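Local coordinates for sulfite reductase [ferredoxin] (PDB 1ZJ8), which reduces sulfite to sulfide with electrons from ferredoxin, using a siroheme and a [4Fe-4S] cluster, at residues Ala361-Gly366 and Gly430-Lys435; Ala102-Met107 and Phe131-Ala136. One frame throughout, in Å; residues are numbered along the deposited sequence.

Contact 1: residues Ala361-Gly366 and Gly430-Lys435. With SF4 (iron/sulfur cluster), chain D.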
loop_
_atom_site.group_PDB
_atom_site.type_symbol
_atom_site.label_atom_id
_atom_site.label_comp_id
_atom_site.label_asym_id
_atom_site.label_seq_id
_atom_site.Cartn_x
_atom_site.Cartn_y
_atom_site.Cartn_z
ATOM N N ALA A 361 -12.619 -3.109 1.208
ATOM C CA ALA A 361 -11.326 -3.387 0.614
ATOM C C ALA A 361 -11.030 -2.444 -0.516
ATOM O O ALA A 361 -10.671 -2.891 -1.571
ATOM C CB ALA A 361 -11.289 -4.801 0.104
ATOM N N GLY A 362 -11.247 -1.145 -0.313
ATOM C CA GLY A 362 -10.857 -0.117 -1.280
ATOM C C GLY A 362 -11.747 0.048 -2.505
ATOM O O GLY A 362 -11.533 0.971 -3.303
ATOM N N ARG A 363 -12.760 -0.807 -2.664
ATOM C CA ARG A 363 -13.553 -0.815 -3.903
ATOM C C ARG A 363 -14.565 0.298 -3.942
ATOM O O ARG A 363 -15.503 0.291 -3.153
ATOM C CB ARG A 363 -14.295 -2.144 -4.073
ATOM C CG ARG A 363 -15.347 -2.119 -5.215
ATOM C CD ARG A 363 -15.271 -3.310 -6.152
ATOM N NE ARG A 363 -14.095 -3.209 -7.008
ATOM C CZ ARG A 363 -13.646 -4.196 -7.783
ATOM N NH1 ARG A 363 -14.302 -5.354 -7.845
ATOM N NH2 ARG A 363 -12.533 -4.031 -8.498
ATOM N N VAL A 364 -14.376 1.235 -4.864
ATOM C CA VAL A 364 -15.359 2.282 -5.148
ATOM C C VAL A 364 -15.602 2.315 -6.674
ATOM O O VAL A 364 -15.642 1.255 -7.303
ATOM C CB VAL A 364 -14.942 3.697 -4.550
ATOM C CG1 VAL A 364 -14.954 3.685 -3.012
ATOM C CG2 VAL A 364 -13.569 4.169 -5.056
ATOM N N SER A 365 -15.783 3.502 -7.265
ATOM C CA SER A 365 -16.056 3.658 -8.695
ATOM C C SER A 365 -16.058 5.144 -9.077
ATOM O O SER A 365 -16.138 6.041 -8.220
ATOM C CB SER A 365 -17.397 3.006 -9.107
ATOM O OG SER A 365 -18.536 3.582 -8.459
ATOM N N GLY A 366 -15.976 5.394 -10.382
ATOM C CA GLY A 366 -15.988 6.748 -10.925
ATOM C C GLY A 366 -17.196 7.460 -10.383
ATOM O O GLY A 366 -17.064 8.509 -9.764
ATOM N N GLY A 430 -6.105 -9.410 -6.771
ATOM C CA GLY A 430 -6.363 -10.817 -7.018
ATOM C C GLY A 430 -6.681 -11.093 -8.472
ATOM O O GLY A 430 -6.582 -10.207 -9.353
ATOM N N ILE A 431 -7.112 -12.329 -8.704
ATOM C CA ILE A 431 -7.209 -12.906 -10.053
ATOM C C ILE A 431 -8.164 -12.175 -11.012
ATOM O O ILE A 431 -8.117 -12.428 -12.215
ATOM C CB ILE A 431 -7.607 -14.408 -9.953
ATOM C CG1 ILE A 431 -7.256 -15.166 -11.235
ATOM C CG2 ILE A 431 -9.094 -14.565 -9.599
ATOM C CD1 ILE A 431 -7.065 -16.692 -11.008
ATOM N N GLU A 432 -9.018 -11.285 -10.493
ATOM C CA GLU A 432 -9.886 -10.424 -11.333
ATOM C C GLU A 432 -9.108 -9.542 -12.345
ATOM O O GLU A 432 -9.625 -9.203 -13.407
ATOM C CB GLU A 432 -10.752 -9.531 -10.419
ATOM C CG GLU A 432 -11.807 -8.636 -11.092
ATOM C CD GLU A 432 -12.038 -7.305 -10.357
ATOM O OE1 GLU A 432 -11.226 -6.925 -9.478
ATOM O OE2 GLU A 432 -13.026 -6.620 -10.689
ATOM N N PHE A 433 -7.884 -9.154 -11.995
ATOM C CA PHE A 433 -7.078 -8.266 -12.843
ATOM C C PHE A 433 -5.560 -8.554 -12.779
ATOM O O PHE A 433 -4.812 -8.133 -13.653
ATOM C CB PHE A 433 -7.283 -6.791 -12.425
ATOM C CG PHE A 433 -8.635 -6.177 -12.811
ATOM C CD1 PHE A 433 -9.082 -6.167 -14.127
ATOM C CD2 PHE A 433 -9.420 -5.533 -11.846
ATOM C CE1 PHE A 433 -10.316 -5.562 -14.476
ATOM C CE2 PHE A 433 -10.646 -4.927 -12.187
ATOM C CZ PHE A 433 -11.088 -4.939 -13.501
ATOM N N CYS A 434 -5.103 -9.259 -11.754
ATOM C CA CYS A 434 -3.676 -9.439 -11.521
ATOM C C CYS A 434 -3.111 -10.710 -12.182
ATOM O O CYS A 434 -3.703 -11.789 -12.065
ATOM C CB CYS A 434 -3.420 -9.508 -10.018
ATOM S SG CYS A 434 -1.685 -9.475 -9.673
ATOM N N LYS A 435 -1.949 -10.594 -12.832
ATOM C CA LYS A 435 -1.345 -11.734 -13.524
ATOM C C LYS A 435 -0.606 -12.708 -12.612
ATOM O O LYS A 435 -0.219 -13.785 -13.076
ATOM C CB LYS A 435 -0.384 -11.267 -14.604
ATOM C CG LYS A 435 -1.028 -10.459 -15.737
ATOM C CD LYS A 435 0.042 -9.958 -16.720
ATOM C CE LYS A 435 1.268 -9.313 -15.991
ATOM N NZ LYS A 435 0.898 -8.328 -14.908
HETATM FE FE1 SF4 D . -0.224 -10.996 -5.610
HETATM FE FE2 SF4 D . -0.457 -8.305 -5.187
HETATM FE FE3 SF4 D . -1.587 -9.459 -7.397
HETATM FE FE4 SF4 D . -2.590 -9.729 -4.873
HETATM S S1 SF4 D . -2.483 -7.787 -6.106
HETATM S S2 SF4 D . -2.309 -11.433 -6.435
HETATM S S3 SF4 D . -0.694 -9.951 -3.603
HETATM S S4 SF4 D . 0.663 -9.336 -6.940
#
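A long-range salt bridge, Arg363 to Glu432, joins an edge strand of a five-stranded antiparallel sheet (residues 363-365) to the cluster-binding loop of the second nitrite and sulfite reductase 4Fe-4S domain. The backbones stay far apart, with 12.7 Å between Arg363 CA and Glu432 CA, and the two side chains bridge the gap from opposite directions. With chi1 at -175° the Glu432 chain leaves the backbone N behind, and a bend at chi2 brings the carboxylate to the edge of the guanidinium. The two flat groups are turned 67° apart, and the pairing is long: Arg363 NH2 lies 3.3 Å from Glu432 OE1, and all three bonds within the salt bridge, NH2 to OE1 and both NH1 and NH2 to OE2, are weak. A stronger partner for NH2 is Asp137 on the neighbouring strand, so the guanidinium is shared between two acids. Beside the bridge, Glu432 CG packs over one face of the Phe433 ring, offset toward its rim; that ring also stacks with His147 and lies close to the siroheme. The loop itself is folded by Gly430 O, which accepts from the backbone N of both Phe433 and Cys434. One residue beyond Phe433, Cys434 SG binds iron atom FE3 of the cluster at 2.3 Å.

Contact 2: residues Ala102-Met107 and Phe131-Ala136; sequences AKYFMM and FARDTA
Tyr104 and Arg133 meet through their polar ends at the protein surface, between strand 104-109 and the turn that follows helix 118-131. In this ferredoxin-like half domain the two strands concerned, 104-109 and 135-138, are not direct neighbours: strand 144-149 runs between them, and the two side chains meet across it, Arg133 touching Trp148 on the way.

In the polar approach, Arg133 NH2 lies 3.0 Å from Tyr104 OH and 3.2 Å from Tyr104 CZ, but the angle is too poor for a hydrogen bond. The hydroxyl sits at the edge of the guanidinium, near its plane, whereas NH2 comes to the ring obliquely; the two planes stand 80° apart. Arg133 gets there by an extended chain from CG to NE.

Aromatic and aliphatic packing surrounds part of the tyrosine ring: Lys103 CG lies over one face, offset toward the rim, and Trp148 meets it edge-to-face. Lys103 NZ reaches on to a salt bridge with Glu150.

Hydrogen bonding shapes the other side. A type I' turn runs from Ala132 to Thr135, and Ala132 O accepts both Thr135 N and, at 2.7 Å, Thr135 OG1, from the same face of its carbonyl plane.

The turn is thus held by two internal bonds to one carbonyl, while the guanidinium of Arg133 and the phenol oxygen of Tyr104 probably attract only weakly, without a defined hydrogen bond.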
loop_
_atom_site.group_PDB
_atom_site.type_symbol
_atom_site.label_atom_id
_atom_site.label_comp_id
_atom_site.label_asym_id
_atom_site.label_seq_id
_atom_site.Cartn_x
_atom_site.Cartn_y
_atom_site.Cartn_z
ATOM N N ALA A 102 -3.280 -9.229 -21.283
ATOM C CA ALA A 102 -4.396 -8.668 -22.064
ATOM C C ALA A 102 -3.993 -7.393 -22.780
ATOM O O ALA A 102 -2.881 -6.891 -22.589
ATOM C CB ALA A 102 -5.600 -8.384 -21.174
ATOM N N LYS A 103 -4.920 -6.869 -23.593
ATOM C CA LYS A 103 -4.698 -5.633 -24.369
ATOM C C LYS A 103 -5.117 -4.394 -23.578
ATOM O O LYS A 103 -5.298 -3.314 -24.162
ATOM C CB LYS A 103 -5.452 -5.651 -25.719
ATOM C CG LYS A 103 -6.822 -4.854 -25.765
ATOM C CD LYS A 103 -7.266 -4.565 -27.209
ATOM C CE LYS A 103 -8.709 -4.092 -27.305
ATOM N NZ LYS A 103 -8.808 -2.639 -27.058
ATOM N N TYR A 104 -5.280 -4.544 -22.262
ATOM C CA TYR A 104 -5.746 -3.459 -21.397
ATOM C C TYR A 104 -4.746 -3.216 -20.268
ATOM O O TYR A 104 -3.921 -4.075 -19.964
ATOM C CB TYR A 104 -7.130 -3.808 -20.840
ATOM C CG TYR A 104 -8.235 -3.842 -21.885
ATOM C CD1 TYR A 104 -8.797 -2.660 -22.360
ATOM C CD2 TYR A 104 -8.720 -5.055 -22.392
ATOM C CE1 TYR A 104 -9.804 -2.674 -23.307
ATOM C CE2 TYR A 104 -9.727 -5.088 -23.349
ATOM C CZ TYR A 104 -10.271 -3.890 -23.804
ATOM O OH TYR A 104 -11.292 -3.869 -24.747
ATOM N N PHE A 105 -4.822 -2.039 -19.657
ATOM C CA PHE A 105 -3.873 -1.630 -18.613
ATOM C C PHE A 105 -4.536 -1.295 -17.287
ATOM O O PHE A 105 -5.613 -0.700 -17.241
ATOM C CB PHE A 105 -3.090 -0.390 -19.070
ATOM C CG PHE A 105 -2.190 -0.647 -20.242
ATOM C CD1 PHE A 105 -2.637 -0.409 -21.548
ATOM C CD2 PHE A 105 -0.903 -1.148 -20.048
ATOM C CE1 PHE A 105 -1.817 -0.660 -22.642
ATOM C CE2 PHE A 105 -0.070 -1.399 -21.131
ATOM C CZ PHE A 105 -0.527 -1.156 -22.436
ATOM N N MET A 106 -3.878 -1.676 -16.208
ATOM C CA MET A 106 -4.105 -1.043 -14.930
ATOM C C MET A 106 -3.324 0.279 -14.988
ATOM O O MET A 106 -2.159 0.300 -15.411
ATOM C CB MET A 106 -3.565 -1.914 -13.792
ATOM C CG MET A 106 -3.791 -1.345 -12.374
ATOM S SD MET A 106 -2.599 -0.056 -11.839
ATOM C CE MET A 106 -1.243 -1.091 -11.258
ATOM N N MET A 107 -3.953 1.379 -14.581
ATOM C CA MET A 107 -3.240 2.649 -14.455
ATOM C C MET A 107 -3.344 3.194 -13.024
ATOM O O MET A 107 -4.434 3.257 -12.454
ATOM C CB MET A 107 -3.751 3.662 -15.462
ATOM C CG MET A 107 -2.890 4.921 -15.505
ATOM S SD MET A 107 -3.409 6.115 -16.780
ATOM C CE MET A 107 -4.900 6.766 -16.065
ATOM N N PHE A 131 -13.163 6.402 -19.048
ATOM C CA PHE A 131 -12.063 5.631 -19.640
ATOM C C PHE A 131 -11.749 4.299 -18.989
ATOM O O PHE A 131 -10.948 3.557 -19.547
ATOM C CB PHE A 131 -10.761 6.426 -19.596
ATOM C CG PHE A 131 -10.778 7.684 -20.399
ATOM C CD1 PHE A 131 -10.276 8.856 -19.856
ATOM C CD2 PHE A 131 -11.276 7.692 -21.704
ATOM C CE1 PHE A 131 -10.282 10.009 -20.584
ATOM C CE2 PHE A 131 -11.276 8.839 -22.450
ATOM C CZ PHE A 131 -10.784 10.005 -21.893
ATOM N N ALA A 132 -12.315 4.004 -17.816
ATOM C CA ALA A 132 -11.926 2.793 -17.069
ATOM C C ALA A 132 -13.094 1.851 -16.793
ATOM O O ALA A 132 -12.966 0.926 -15.994
ATOM C CB ALA A 132 -11.206 3.170 -15.751
ATOM N N ARG A 133 -14.211 2.062 -17.481
ATOM C CA ARG A 133 -15.440 1.295 -17.266
ATOM C C ARG A 133 -15.946 1.439 -15.833
ATOM O O ARG A 133 -16.606 0.542 -15.300
ATOM C CB ARG A 133 -15.251 -0.176 -17.659
ATOM C CG ARG A 133 -14.697 -0.386 -19.098
ATOM C CD ARG A 133 -14.852 -1.843 -19.566
ATOM N NE ARG A 133 -13.917 -2.224 -20.629
ATOM C CZ ARG A 133 -14.089 -3.250 -21.478
ATOM N NH1 ARG A 133 -15.178 -4.024 -21.431
ATOM N NH2 ARG A 133 -13.162 -3.514 -22.396
ATOM N N ASP A 134 -15.656 2.608 -15.245
ATOM C CA ASP A 134 -16.088 2.999 -13.889
ATOM C C ASP A 134 -15.349 2.234 -12.773
ATOM O O ASP A 134 -15.750 2.285 -11.613
ATOM C CB ASP A 134 -17.610 2.898 -13.728
ATOM C CG ASP A 134 -18.198 4.054 -12.909
ATOM O OD1 ASP A 134 -17.786 5.228 -13.128
ATOM O OD2 ASP A 134 -19.092 3.801 -12.055
ATOM N N THR A 135 -14.265 1.544 -13.119
ATOM C CA THR A 135 -13.406 0.943 -12.120
ATOM C C THR A 135 -12.603 2.038 -11.406
ATOM O O THR A 135 -12.050 2.940 -12.042
ATOM C CB THR A 135 -12.417 -0.096 -12.748
ATOM O OG1 THR A 135 -11.565 0.547 -13.716
ATOM C CG2 THR A 135 -13.185 -1.235 -13.404
ATOM N N ALA A 136 -12.546 1.928 -10.083
ATOM C CA ALA A 136 -11.718 2.791 -9.249
ATOM C C ALA A 136 -11.549 2.126 -7.892
ATOM O O ALA A 136 -12.527 1.936 -7.185
ATOM C CB ALA A 136 -12.386 4.133 -9.091
#

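Followed from the N terminus, the chain runs through strand 104-109, then passes through helix 118-131 and returns at the turn before strand 135-138, where contact 2 closes a short loop within one half domain. Contact 1 opens much later, at strand 363-365, and closes at the cluster loop 430-435, so the two are in series and neither nests nor crosses. They nevertheless touch: Val364 N lies 3.0 Å from Ala136 O, a probable hydrogen bond between antiparallel neighbours of one sheet. Through that sheet the early half domain meets a strand of the later one, which contact 1 ties onward to the second 4Fe-4S domain.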